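PDB 7KFL: myosin-17 from Arabidopsis thaliana, which probably carries cargo along actin filaments as a plant class XI motor, with its globular tail serving as the cargo-binding domain. Local coordinates for residues K17-N22 / D55-T60; N70-A75 / L226-A231; L85-R90 / T138-L143; V306-I311 / Y336-M341. All coordinates share one frame; numbering follows the deposited sequence.

Along the chain, contact 1 closes first, joining helices 4-20 and 53-65 near the N-terminal end. Helix 71-89 comes next and is used twice: its start meets helix 205-231 in contact 2, and its far end meets the loop before strand 146-147 in contact 3, so contact 3 falls between the two halves of contact 2 in sequence. Centres of contacts 1, 2 and 3 lie about 18 to 23 Å apart. Contact 4, within the DIL range, has its centre about 54 Å from those of contacts 1 and 3. Contacts 1 and 3 on one side and contact 4 on the other lie far from the centre of an elongated, mainly helical tail, with contact 2 nearer the middle.

Contact 1. Residues K17-N22 / D55-T60; sequences KCISQN and DRIIQT
Thr60 and Ile19 meet with their side chains nearly perpendicular, and the methyl of the threonine does most of the touching. Thr60 CG2 lies 3.9 Å from Ile19 CD1, the tip of the isoleucine, and equally close to its CG1. The same methyl is 3.7 Å from Ser20 OG, a van der Waals neighbour. That hydroxyl is engaged within its own helix, bonded to the carbonyl oxygen of Val16. The rotation of Thr60 explains why a methyl faces helix 4-20: with CG2 anti to the backbone N, OG1 (chi1 -58°) turns back along its own helix and donates to Arg56 O at 2.6 Å. Arg56 O also accepts from Thr60 N at 3.0 Å, the two donors arriving from opposite faces of the carbonyl plane, so the oxygen is gripped twice and the threonine is held in this rotation. With an alanine here in place of the threonine, Ile19 CD1 would probably face a gap where CG2 had been, and Arg56 O would be left without its hydroxyl donor.

Ile57 adds a looser touch one turn earlier, its CG1 being 4.5 Å from Ile19 CD1. Ile19 and Ile57 both also pack on Ile36 of helix 31-43, which continues the apolar layer, while a salt bridge from Arg56 NH1 to Asp13 OD1 ties the two helices together beside it. Branched aliphatic side chains and a threonine methyl between the helices, with a charged pair alongside, are ordinary helix-to-helix packing, here joining helices 4-20 and 53-65 in the mainly helical body of a class XI myosin globular tail.

Contact 2. Residues N70-A75 / L226-A231; sequences NNEVLA and LNLMKA
Ala75 and Leu228 meet where the short helical segments 71-75 and 226-231 approach to 9.6 Å between axes, their N-to-C directions 47° apart, and the nearest CA atoms, those of Ala75 and Met229, come within 5.6 Å. Leu228 carries the contact from its side. Its CG stands anti to the backbone N (chi1 174°), which sends the branch point and both methyls across to helix 71-89. There the fork spreads over three residues. Leu228 CG packs on the methyl of Ala75, 3.9 Å from CB. Leu228 CD2 lies against the residue one turn before, 3.6 Å from the carbonyl oxygen Asn71 O and 3.8 Å from Asn71 CB. Leu228 CD1 goes to Glu72, 4.1 Å from Glu72 CA; the extended glutamate chain is set square to the leucine and offers its CG rather than its carboxylate.

No hydrogen bond joins the two segments. The amide of Asn71 nevertheless reaches helix 205-231 just upstream, where its ND2 bonds Tyr225 OH, so a polar link flanks the leucine. Met229 leads its side chain instead to Val239 and Phe243 of helix 236-260, and Leu74 packs on helix 150-186. A leucine laid over the first turn of a neighbouring helix, with a small alanine admitting its branch point, is ordinary helix-to-helix packing, at a usual spacing and a moderate crossing angle, and here it joins helix 71-89 to the long helix 205-231 of the tail.

Contact 3. Residues L85-R90 / T138-L143; sequences LLLLQR and TKLDDL
Leu143 reaches across to Leu87 and Arg90, where an irregular segment leading to strand 146-147 covers the end of helix 71-89 in this mainly helical tail; the same helix leads into strand 92-93, which pairs parallel with 146-147. Followed outward, the leucine starts with CB directed at the helix. CG then stands beside the backbone N (chi1 -60°) and parts the two methyls between different partners. CD1 takes the aliphatic stem of Arg90, 3.9 Å from its CB and 4.1 Å from its CD, and CD2 meets Leu87 CD2 at 3.8 Å, the two leucines crossing at about a right angle.

Leu87 CD2 is shared, since Leu140 CD2 also touches it, at 4.0 Å. Tyr37 of helix 31-43 packs on both Leu87 and Leu143, extending the apolar patch, and Lys38 of the same helix touches Leu140.

Arg90 contributes only carbon to this patch. Its chain runs extended past Leu143 and carries the polar end onward, where NH2 donates to Ser392 O of helix 388-393, while Leu86 CD2 lies 3.1 Å above one face of the guanidinium, offset toward its rim.

Contact 4. Residues V306-I311 / Y336-M341; sequences VGFLVI and YRISTM
The ring of Phe308 meets Ile338 and Ser339 obliquely, along the CD2, CE2 and CZ side. Ile338 CG2 lies 3.5 Å from Phe308 CD2 and 3.6 Å from Phe308 CE2, and farther along the ring Ser339 OG comes to 3.5 Å from Phe308 CZ. The other flat group, Tyr336, turns from this interface toward helix 354-369, with Thr340 CG2 over one of its faces, 3.5 Å above the plane and offset toward the rim. Thr340 OG1 meanwhile donates to Tyr336 O at 2.7 Å.

Phe308 reaches helix 332-341 because its CG is anti to the backbone N (chi1 176°), and its side chain runs alongside that of Ile338, pointing the other way. Leu309 joins from the next position: its CD2 is 4.2 Å from Ile338 CG2, so the one methyl touches both the ring and the leucine. Leu258 and Leu259 of helix 236-260 back Leu309 and Ile338 respectively, while Val352 packs on Phe308 and Ser339.

Replacing Phe308 with an alanine would probably open a gap beside Ile338 CG2 and leave Ser339 OG without its aromatic neighbour. All four touching residues are buried and no hydrogen bond links the segments; Ser339 OG is bonded to Leu335 O in its own helix. Within the DIL domain, then, these two helices meet mainly through apolar packing, with the one hydroxyl already satisfied along its own helix.

Contact 1. Residues K17-N22 / D55-T60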
loop_
_atom_site.group_PDB
_atom_site.type_symbol
_atom_site.label_atom_id
_atom_site.label_comp_id
_atom_site.label_asym_id
_atom_site.label_seq_id
_atom_site.Cartn_x
_atom_site.Cartn_y
_atom_site.Cartn_z
ATOM N N LYS A 17 -21.827 22.055 -1.014
ATOM C CA LYS A 17 -21.084 23.186 -1.633
ATOM C C LYS A 17 -19.828 23.501 -0.811
ATOM O O LYS A 17 -18.815 23.880 -1.427
ATOM C CB LYS A 17 -21.995 24.409 -1.779
ATOM C CG LYS A 17 -21.486 25.504 -2.713
ATOM C CD LYS A 17 -21.000 25.026 -4.079
ATOM C CE LYS A 17 -21.824 23.909 -4.696
ATOM N NZ LYS A 17 -21.257 23.467 -5.992
ATOM N N CYS A 18 -19.884 23.332 0.514
ATOM C CA CYS A 18 -18.743 23.552 1.445
ATOM C C CYS A 18 -17.694 22.444 1.278
ATOM O O CYS A 18 -16.498 22.781 1.174
ATOM C CB CYS A 18 -19.215 23.620 2.891
ATOM S SG CYS A 18 -20.238 25.075 3.233
ATOM N N ILE A 19 -18.121 21.176 1.253
ATOM C CA ILE A 19 -17.213 19.988 1.208
ATOM C C ILE A 19 -16.791 19.699 -0.242
ATOM O O ILE A 19 -15.901 18.848 -0.422
ATOM C CB ILE A 19 -17.845 18.758 1.896
ATOM C CG1 ILE A 19 -19.112 18.262 1.194
ATOM C CG2 ILE A 19 -18.098 19.051 3.367
ATOM C CD1 ILE A 19 -19.506 16.851 1.566
ATOM N N SER A 20 -17.391 20.376 -1.230
ATOM C CA SER A 20 -16.965 20.349 -2.658
ATOM C C SER A 20 -15.711 21.212 -2.846
ATOM O O SER A 20 -14.932 20.921 -3.772
ATOM C CB SER A 20 -18.070 20.793 -3.580
ATOM O OG SER A 20 -19.066 19.788 -3.694
ATOM N N GLN A 21 -15.536 22.240 -2.009
ATOM C CA GLN A 21 -14.345 23.130 -2.003
ATOM C C GLN A 21 -13.228 22.497 -1.166
ATOM O O GLN A 21 -13.533 21.625 -0.326
ATOM C CB GLN A 21 -14.691 24.495 -1.408
ATOM C CG GLN A 21 -15.748 25.264 -2.185
ATOM C CD GLN A 21 -16.271 26.441 -1.396
ATOM O OE1 GLN A 21 -15.711 26.824 -0.370
ATOM N NE2 GLN A 21 -17.357 27.027 -1.875
ATOM N N ASN A 22 -11.986 22.941 -1.374
ATOM C CA ASN A 22 -10.821 22.567 -0.532
ATOM C C ASN A 22 -10.914 23.339 0.790
ATOM O O ASN A 22 -10.641 24.556 0.786
ATOM C CB ASN A 22 -9.492 22.825 -1.245
ATOM C CG ASN A 22 -8.283 22.453 -0.411
ATOM O OD1 ASN A 22 -8.411 21.894 0.678
ATOM N ND2 ASN A 22 -7.099 22.758 -0.915
ATOM N N ASP A 55 -26.353 10.043 1.695
ATOM C CA ASP A 55 -26.245 9.737 0.242
ATOM C C ASP A 55 -25.467 10.854 -0.463
ATOM O O ASP A 55 -24.598 10.533 -1.298
ATOM C CB ASP A 55 -27.622 9.570 -0.409
ATOM C CG ASP A 55 -28.251 8.202 -0.209
ATOM O OD1 ASP A 55 -27.542 7.288 0.262
ATOM O OD2 ASP A 55 -29.445 8.060 -0.534
ATOM N N ARG A 56 -25.764 12.110 -0.127
ATOM C CA ARG A 56 -25.231 13.311 -0.823
ATOM C C ARG A 56 -23.758 13.515 -0.459
ATOM O O ARG A 56 -22.992 13.932 -1.353
ATOM C CB ARG A 56 -26.093 14.528 -0.483
ATOM C CG ARG A 56 -27.512 14.420 -1.023
ATOM C CD ARG A 56 -28.095 15.752 -1.441
ATOM N NE ARG A 56 -27.262 16.440 -2.418
ATOM C CZ ARG A 56 -27.437 17.697 -2.809
ATOM N NH1 ARG A 56 -28.426 18.420 -2.310
ATOM N NH2 ARG A 56 -26.619 18.231 -3.700
ATOM N N ILE A 57 -23.378 13.240 0.792
ATOM C CA ILE A 57 -21.953 13.192 1.238
ATOM C C ILE A 57 -21.221 12.157 0.374
ATOM O O ILE A 57 -20.181 12.511 -0.214
ATOM C CB ILE A 57 -21.835 12.874 2.745
ATOM C CG1 ILE A 57 -22.316 14.043 3.610
ATOM C CG2 ILE A 57 -20.412 12.466 3.104
ATOM C CD1 ILE A 57 -22.494 13.698 5.072
ATOM N N ILE A 58 -21.753 10.932 0.299
ATOM C CA ILE A 58 -21.137 9.787 -0.436
ATOM C C ILE A 58 -20.998 10.165 -1.916
ATOM O O ILE A 58 -19.904 9.948 -2.475
ATOM C CB ILE A 58 -21.954 8.493 -0.236
ATOM C CG1 ILE A 58 -21.902 8.006 1.216
ATOM C CG2 ILE A 58 -21.513 7.405 -1.205
ATOM C CD1 ILE A 58 -20.541 7.526 1.674
ATOM N N GLN A 59 -22.060 10.712 -2.518
ATOM C CA GLN A 59 -22.099 11.125 -3.948
ATOM C C GLN A 59 -21.011 12.173 -4.214
ATOM O O GLN A 59 -20.349 12.083 -5.266
ATOM C CB GLN A 59 -23.483 11.666 -4.311
ATOM C CG GLN A 59 -24.532 10.574 -4.478
ATOM C CD GLN A 59 -25.947 11.103 -4.436
ATOM O OE1 GLN A 59 -26.181 12.312 -4.395
ATOM N NE2 GLN A 59 -26.908 10.194 -4.446
ATOM N N THR A 60 -20.834 13.120 -3.291
ATOM C CA THR A 60 -19.835 14.220 -3.377
ATOM C C THR A 60 -18.427 13.614 -3.447
ATOM O O THR A 60 -17.686 13.956 -4.395
ATOM C CB THR A 60 -20.002 15.200 -2.208
ATOM O OG1 THR A 60 -21.336 15.709 -2.260
ATOM C CG2 THR A 60 -19.017 16.350 -2.241
#

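Contact 2. Residues N70-A75 / L226-A231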
loop_
_atom_site.group_PDB
_atom_site.type_symbol
_atom_site.label_atom_id
_atom_site.label_comp_id
_atom_site.label_asym_id
_atom_site.label_seq_id
_atom_site.Cartn_x
_atom_site.Cartn_y
_atom_site.Cartn_z
ATOM N N ASN A 70 -6.213 11.994 -10.129
ATOM C CA ASN A 70 -7.063 12.118 -8.914
ATOM C C ASN A 70 -6.208 11.954 -7.651
ATOM O O ASN A 70 -6.792 11.702 -6.585
ATOM C CB ASN A 70 -8.208 11.097 -8.936
ATOM C CG ASN A 70 -7.756 9.685 -9.255
ATOM O OD1 ASN A 70 -6.571 9.435 -9.466
ATOM N ND2 ASN A 70 -8.693 8.751 -9.292
ATOM N N ASN A 71 -4.886 12.114 -7.753
ATOM C CA ASN A 71 -3.937 11.801 -6.650
ATOM C C ASN A 71 -4.159 12.767 -5.481
ATOM O O ASN A 71 -4.211 12.292 -4.328
ATOM C CB ASN A 71 -2.482 11.808 -7.127
ATOM C CG ASN A 71 -2.015 10.443 -7.585
ATOM O OD1 ASN A 71 -2.369 9.430 -6.986
ATOM N ND2 ASN A 71 -1.215 10.404 -8.637
ATOM N N GLU A 72 -4.289 14.065 -5.770
ATOM C CA GLU A 72 -4.449 15.135 -4.749
ATOM C C GLU A 72 -5.808 14.978 -4.058
ATOM O O GLU A 72 -5.842 15.023 -2.812
ATOM C CB GLU A 72 -4.308 16.516 -5.390
ATOM C CG GLU A 72 -2.934 16.771 -5.987
ATOM C CD GLU A 72 -2.725 18.180 -6.515
ATOM O OE1 GLU A 72 -3.165 19.137 -5.837
ATOM O OE2 GLU A 72 -2.125 18.322 -7.604
ATOM N N VAL A 73 -6.875 14.787 -4.839
ATOM C CA VAL A 73 -8.277 14.641 -4.339
ATOM C C VAL A 73 -8.422 13.310 -3.582
ATOM O O VAL A 73 -9.235 13.269 -2.633
ATOM C CB VAL A 73 -9.306 14.777 -5.481
ATOM C CG1 VAL A 73 -9.207 13.652 -6.498
ATOM C CG2 VAL A 73 -10.727 14.889 -4.953
ATOM N N LEU A 74 -7.669 12.271 -3.970
ATOM C CA LEU A 74 -7.679 10.938 -3.301
ATOM C C LEU A 74 -6.995 11.032 -1.934
ATOM O O LEU A 74 -7.574 10.533 -0.953
ATOM C CB LEU A 74 -6.980 9.896 -4.179
ATOM C CG LEU A 74 -7.852 9.238 -5.248
ATOM C CD1 LEU A 74 -6.992 8.504 -6.263
ATOM C CD2 LEU A 74 -8.863 8.291 -4.620
ATOM N N ALA A 75 -5.800 11.623 -1.879
ATOM C CA ALA A 75 -5.017 11.833 -0.636
ATOM C C ALA A 75 -5.842 12.672 0.347
ATOM O O ALA A 75 -5.845 12.348 1.556
ATOM C CB ALA A 75 -3.697 12.492 -0.962
ATOM N N LEU A 226 4.539 9.770 -0.768
ATOM C CA LEU A 226 4.809 9.961 0.684
ATOM C C LEU A 226 4.510 11.419 1.065
ATOM O O LEU A 226 3.746 11.630 2.020
ATOM C CB LEU A 226 6.262 9.582 0.995
ATOM C CG LEU A 226 6.709 9.795 2.441
ATOM C CD1 LEU A 226 5.791 9.074 3.417
ATOM C CD2 LEU A 226 8.147 9.339 2.636
ATOM N N ASN A 227 5.068 12.381 0.325
ATOM C CA ASN A 227 4.975 13.836 0.630
ATOM C C ASN A 227 3.540 14.327 0.397
ATOM O O ASN A 227 3.098 15.226 1.144
ATOM C CB ASN A 227 5.987 14.649 -0.183
ATOM C CG ASN A 227 7.424 14.370 0.208
ATOM O OD1 ASN A 227 7.727 14.168 1.382
ATOM N ND2 ASN A 227 8.319 14.360 -0.766
ATOM N N LEU A 228 2.845 13.759 -0.597
ATOM C CA LEU A 228 1.440 14.101 -0.956
ATOM C C LEU A 228 0.495 13.675 0.173
ATOM O O LEU A 228 -0.525 14.361 0.382
ATOM C CB LEU A 228 1.070 13.398 -2.266
ATOM C CG LEU A 228 -0.386 13.537 -2.707
ATOM C CD1 LEU A 228 -0.757 14.997 -2.921
ATOM C CD2 LEU A 228 -0.643 12.733 -3.970
ATOM N N MET A 229 0.807 12.569 0.850
ATOM C CA MET A 229 -0.015 12.021 1.960
ATOM C C MET A 229 0.389 12.694 3.277
ATOM O O MET A 229 -0.474 12.795 4.167
ATOM C CB MET A 229 0.149 10.503 2.058
ATOM C CG MET A 229 -0.547 9.766 0.925
ATOM S SD MET A 229 -0.520 7.973 1.125
ATOM C CE MET A 229 1.231 7.642 0.936
ATOM N N LYS A 230 1.639 13.152 3.389
ATOM C CA LYS A 230 2.134 13.929 4.557
ATOM C C LYS A 230 1.527 15.339 4.513
ATOM O O LYS A 230 1.136 15.840 5.587
ATOM C CB LYS A 230 3.665 13.949 4.576
ATOM C CG LYS A 230 4.305 12.625 4.969
ATOM C CD LYS A 230 5.813 12.625 4.888
ATOM C CE LYS A 230 6.456 13.444 5.985
ATOM N NZ LYS A 230 7.925 13.249 6.023
ATOM N N ALA A 231 1.430 15.931 3.317
ATOM C CA ALA A 231 0.812 17.254 3.054
ATOM C C ALA A 231 -0.676 17.222 3.418
ATOM O O ALA A 231 -1.194 18.266 3.860
ATOM C CB ALA A 231 0.997 17.636 1.606
#

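Contact 3. Residues L85-R90 / T138-L143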
loop_
_atom_site.group_PDB
_atom_site.type_symbol
_atom_site.label_atom_id
_atom_site.label_comp_id
_atom_site.label_asym_id
_atom_site.label_seq_id
_atom_site.Cartn_x
_atom_site.Cartn_y
_atom_site.Cartn_z
ATOM N N LEU A 85 -14.695 8.503 9.829
ATOM C CA LEU A 85 -14.985 7.107 10.260
ATOM C C LEU A 85 -14.546 6.912 11.718
ATOM O O LEU A 85 -15.268 6.212 12.454
ATOM C CB LEU A 85 -14.282 6.119 9.325
ATOM C CG LEU A 85 -15.045 5.792 8.043
ATOM C CD1 LEU A 85 -14.125 5.180 6.999
ATOM C CD2 LEU A 85 -16.221 4.869 8.329
ATOM N N LEU A 86 -13.415 7.507 12.112
ATOM C CA LEU A 86 -12.886 7.471 13.504
ATOM C C LEU A 86 -13.935 8.066 14.453
ATOM O O LEU A 86 -14.192 7.452 15.506
ATOM C CB LEU A 86 -11.557 8.242 13.552
ATOM C CG LEU A 86 -10.794 8.267 14.882
ATOM C CD1 LEU A 86 -10.994 9.585 15.615
ATOM C CD2 LEU A 86 -11.154 7.096 15.783
ATOM N N LEU A 87 -14.541 9.197 14.073
ATOM C CA LEU A 87 -15.597 9.891 14.859
ATOM C C LEU A 87 -16.851 9.010 14.902
ATOM O O LEU A 87 -17.369 8.784 16.014
ATOM C CB LEU A 87 -15.898 11.255 14.228
ATOM C CG LEU A 87 -14.736 12.247 14.193
ATOM C CD1 LEU A 87 -14.996 13.354 13.182
ATOM C CD2 LEU A 87 -14.475 12.833 15.572
ATOM N N LEU A 88 -17.304 8.526 13.739
ATOM C CA LEU A 88 -18.480 7.623 13.589
ATOM C C LEU A 88 -18.277 6.352 14.425
ATOM O O LEU A 88 -19.247 5.922 15.073
ATOM C CB LEU A 88 -18.675 7.270 12.110
ATOM C CG LEU A 88 -19.109 8.412 11.190
ATOM C CD1 LEU A 88 -19.442 7.883 9.805
ATOM C CD2 LEU A 88 -20.295 9.175 11.760
ATOM N N GLN A 89 -17.068 5.778 14.400
ATOM C CA GLN A 89 -16.706 4.523 15.118
ATOM C C GLN A 89 -16.895 4.709 16.629
ATOM O O GLN A 89 -17.327 3.742 17.281
ATOM C CB GLN A 89 -15.264 4.120 14.799
ATOM C CG GLN A 89 -14.758 2.919 15.592
ATOM C CD GLN A 89 -15.469 1.633 15.244
ATOM O OE1 GLN A 89 -16.023 1.478 14.156
ATOM N NE2 GLN A 89 -15.448 0.686 16.169
ATOM N N ARG A 90 -16.581 5.897 17.156
ATOM C CA ARG A 90 -16.604 6.209 18.612
ATOM C C ARG A 90 -17.945 6.841 19.014
ATOM O O ARG A 90 -18.116 7.108 20.219
ATOM C CB ARG A 90 -15.451 7.152 18.970
ATOM C CG ARG A 90 -14.065 6.537 18.831
ATOM C CD ARG A 90 -12.973 7.517 19.220
ATOM N NE ARG A 90 -11.628 6.999 18.987
ATOM C CZ ARG A 90 -10.501 7.691 19.159
ATOM N NH1 ARG A 90 -10.538 8.949 19.570
ATOM N NH2 ARG A 90 -9.333 7.121 18.913
ATOM N N THR A 138 -12.202 22.307 13.987
ATOM C CA THR A 138 -11.531 21.023 14.328
ATOM C C THR A 138 -11.552 20.786 15.845
ATOM O O THR A 138 -11.215 19.659 16.258
ATOM C CB THR A 138 -10.114 20.985 13.746
ATOM O OG1 THR A 138 -9.398 22.116 14.242
ATOM C CG2 THR A 138 -10.117 20.985 12.233
ATOM N N LYS A 139 -11.930 21.796 16.639
ATOM C CA LYS A 139 -12.197 21.658 18.097
ATOM C C LYS A 139 -13.639 21.171 18.276
ATOM O O LYS A 139 -14.558 21.971 18.014
ATOM C CB LYS A 139 -11.979 22.987 18.831
ATOM C CG LYS A 139 -12.409 23.008 20.294
ATOM C CD LYS A 139 -11.886 21.838 21.110
ATOM C CE LYS A 139 -12.234 21.933 22.581
ATOM N NZ LYS A 139 -12.143 20.612 23.249
ATOM N N LEU A 140 -13.825 19.924 18.720
ATOM C CA LEU A 140 -15.159 19.268 18.811
ATOM C C LEU A 140 -15.451 18.877 20.265
ATOM O O LEU A 140 -14.532 18.368 20.942
ATOM C CB LEU A 140 -15.229 18.060 17.865
ATOM C CG LEU A 140 -13.902 17.448 17.410
ATOM C CD1 LEU A 140 -13.355 16.481 18.450
ATOM C CD2 LEU A 140 -14.067 16.745 16.071
ATOM N N ASP A 141 -16.686 19.134 20.714
ATOM C CA ASP A 141 -17.216 18.748 22.050
ATOM C C ASP A 141 -16.936 17.259 22.263
ATOM O O ASP A 141 -17.239 16.469 21.342
ATOM C CB ASP A 141 -18.712 19.065 22.162
ATOM C CG ASP A 141 -19.318 18.764 23.524
ATOM O OD1 ASP A 141 -18.652 19.052 24.540
ATOM O OD2 ASP A 141 -20.452 18.245 23.559
ATOM N N ASP A 142 -16.371 16.899 23.422
ATOM C CA ASP A 142 -15.911 15.520 23.743
ATOM C C ASP A 142 -16.991 14.532 23.286
ATOM O O ASP A 142 -18.151 14.680 23.725
ATOM C CB ASP A 142 -15.568 15.372 25.230
ATOM C CG ASP A 142 -14.357 14.489 25.494
ATOM O OD1 ASP A 142 -14.160 13.517 24.735
ATOM O OD2 ASP A 142 -13.614 14.788 26.450
ATOM N N LEU A 143 -16.617 13.577 22.426
ATOM C CA LEU A 143 -17.546 12.675 21.691
ATOM C C LEU A 143 -18.510 12.005 22.679
ATOM O O LEU A 143 -18.034 11.497 23.714
ATOM C CB LEU A 143 -16.741 11.619 20.923
ATOM C CG LEU A 143 -15.759 12.146 19.874
ATOM C CD1 LEU A 143 -15.069 10.994 19.161
ATOM C CD2 LEU A 143 -16.453 13.051 18.867
#

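Contact 4. Residues V306-I311 / Y336-M341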
loop_
_atom_site.group_PDB
_atom_site.type_symbol
_atom_site.label_atom_id
_atom_site.label_comp_id
_atom_site.label_asym_id
_atom_site.label_seq_id
_atom_site.Cartn_x
_atom_site.Cartn_y
_atom_site.Cartn_z
ATOM N N VAL A 306 19.193 -12.290 -4.396
ATOM C CA VAL A 306 20.336 -11.447 -4.861
ATOM C C VAL A 306 21.580 -11.808 -4.039
ATOM O O VAL A 306 22.671 -11.900 -4.632
ATOM C CB VAL A 306 19.995 -9.948 -4.771
ATOM C CG1 VAL A 306 21.231 -9.063 -4.820
ATOM C CG2 VAL A 306 19.016 -9.547 -5.857
ATOM N N GLY A 307 21.412 -12.000 -2.726
ATOM C CA GLY A 307 22.471 -12.468 -1.811
ATOM C C GLY A 307 23.113 -13.753 -2.310
ATOM O O GLY A 307 24.349 -13.883 -2.186
ATOM N N PHE A 308 22.307 -14.667 -2.861
ATOM C CA PHE A 308 22.762 -15.948 -3.462
ATOM C C PHE A 308 23.549 -15.661 -4.746
ATOM O O PHE A 308 24.687 -16.144 -4.853
ATOM C CB PHE A 308 21.580 -16.884 -3.733
ATOM C CG PHE A 308 21.950 -18.168 -4.433
ATOM C CD1 PHE A 308 22.498 -19.229 -3.727
ATOM C CD2 PHE A 308 21.759 -18.313 -5.799
ATOM C CE1 PHE A 308 22.843 -20.408 -4.372
ATOM C CE2 PHE A 308 22.107 -19.491 -6.444
ATOM C CZ PHE A 308 22.647 -20.536 -5.729
ATOM N N LEU A 309 22.966 -14.894 -5.676
ATOM C CA LEU A 309 23.525 -14.637 -7.035
ATOM C C LEU A 309 24.942 -14.049 -6.952
ATOM O O LEU A 309 25.734 -14.325 -7.873
ATOM C CB LEU A 309 22.597 -13.691 -7.806
ATOM C CG LEU A 309 21.293 -14.298 -8.325
ATOM C CD1 LEU A 309 20.401 -13.221 -8.921
ATOM C CD2 LEU A 309 21.552 -15.390 -9.354
ATOM N N VAL A 310 25.249 -13.268 -5.908
ATOM C CA VAL A 310 26.528 -12.500 -5.787
ATOM C C VAL A 310 27.529 -13.236 -4.883
ATOM O O VAL A 310 28.688 -12.779 -4.830
ATOM C CB VAL A 310 26.298 -11.062 -5.277
ATOM C CG1 VAL A 310 25.331 -10.296 -6.168
ATOM C CG2 VAL A 310 25.847 -11.023 -3.822
ATOM N N ILE A 311 27.120 -14.302 -4.184
ATOM C CA ILE A 311 28.004 -15.020 -3.215
ATOM C C ILE A 311 29.149 -15.669 -4.002
ATOM O O ILE A 311 28.889 -16.188 -5.106
ATOM C CB ILE A 311 27.228 -16.042 -2.354
ATOM C CG1 ILE A 311 27.926 -16.294 -1.014
ATOM C CG2 ILE A 311 26.987 -17.345 -3.104
ATOM C CD1 ILE A 311 27.800 -15.158 -0.024
ATOM N N TYR A 336 16.240 -24.242 -6.643
ATOM C CA TYR A 336 16.573 -25.190 -7.740
ATOM C C TYR A 336 16.580 -24.440 -9.077
ATOM O O TYR A 336 17.585 -24.538 -9.802
ATOM C CB TYR A 336 15.600 -26.373 -7.759
ATOM C CG TYR A 336 15.803 -27.320 -8.916
ATOM C CD1 TYR A 336 16.790 -28.292 -8.880
ATOM C CD2 TYR A 336 15.019 -27.234 -10.056
ATOM C CE1 TYR A 336 16.988 -29.159 -9.943
ATOM C CE2 TYR A 336 15.203 -28.092 -11.128
ATOM C CZ TYR A 336 16.191 -29.060 -11.072
ATOM O OH TYR A 336 16.378 -29.909 -12.125
ATOM N N ARG A 337 15.499 -23.716 -9.383
ATOM C CA ARG A 337 15.355 -22.908 -10.625
ATOM C C ARG A 337 16.533 -21.931 -10.727
ATOM O O ARG A 337 17.216 -21.936 -11.769
ATOM C CB ARG A 337 14.009 -22.172 -10.634
ATOM C CG ARG A 337 13.838 -21.168 -11.767
ATOM C CD ARG A 337 14.009 -21.787 -13.140
ATOM N NE ARG A 337 12.999 -22.803 -13.403
ATOM C CZ ARG A 337 11.816 -22.589 -13.978
ATOM N NH1 ARG A 337 11.455 -21.375 -14.362
ATOM N NH2 ARG A 337 10.985 -23.601 -14.160
ATOM N N ILE A 338 16.765 -21.141 -9.675
ATOM C CA ILE A 338 17.854 -20.120 -9.605
ATOM C C ILE A 338 19.201 -20.828 -9.805
ATOM O O ILE A 338 20.008 -20.330 -10.609
ATOM C CB ILE A 338 17.791 -19.326 -8.281
ATOM C CG1 ILE A 338 16.540 -18.447 -8.214
ATOM C CG2 ILE A 338 19.055 -18.504 -8.071
ATOM C CD1 ILE A 338 16.247 -17.886 -6.838
ATOM N N SER A 339 19.420 -21.949 -9.112
ATOM C CA SER A 339 20.682 -22.739 -9.119
ATOM C C SER A 339 20.955 -23.336 -10.507
ATOM O O SER A 339 22.125 -23.321 -10.929
ATOM C CB SER A 339 20.645 -23.819 -8.063
ATOM O OG SER A 339 20.618 -23.251 -6.761
ATOM N N THR A 340 19.926 -23.854 -11.184
ATOM C CA THR A 340 20.045 -24.599 -12.469
ATOM C C THR A 340 20.074 -23.632 -13.661
ATOM O O THR A 340 20.601 -24.030 -14.714
ATOM C CB THR A 340 18.915 -25.622 -12.627
ATOM O OG1 THR A 340 17.670 -24.942 -12.468
ATOM C CG2 THR A 340 19.015 -26.758 -11.633
ATOM N N MET A 341 19.519 -22.425 -13.509
ATOM C CA MET A 341 19.407 -21.408 -14.592
ATOM C C MET A 341 20.555 -20.392 -14.488
ATOM O O MET A 341 20.761 -19.645 -15.467
ATOM C CB MET A 341 18.062 -20.680 -14.509
ATOM C CG MET A 341 17.551 -20.194 -15.849
ATOM S SD MET A 341 15.795 -19.758 -15.795
ATOM C CE MET A 341 15.840 -18.355 -14.680
#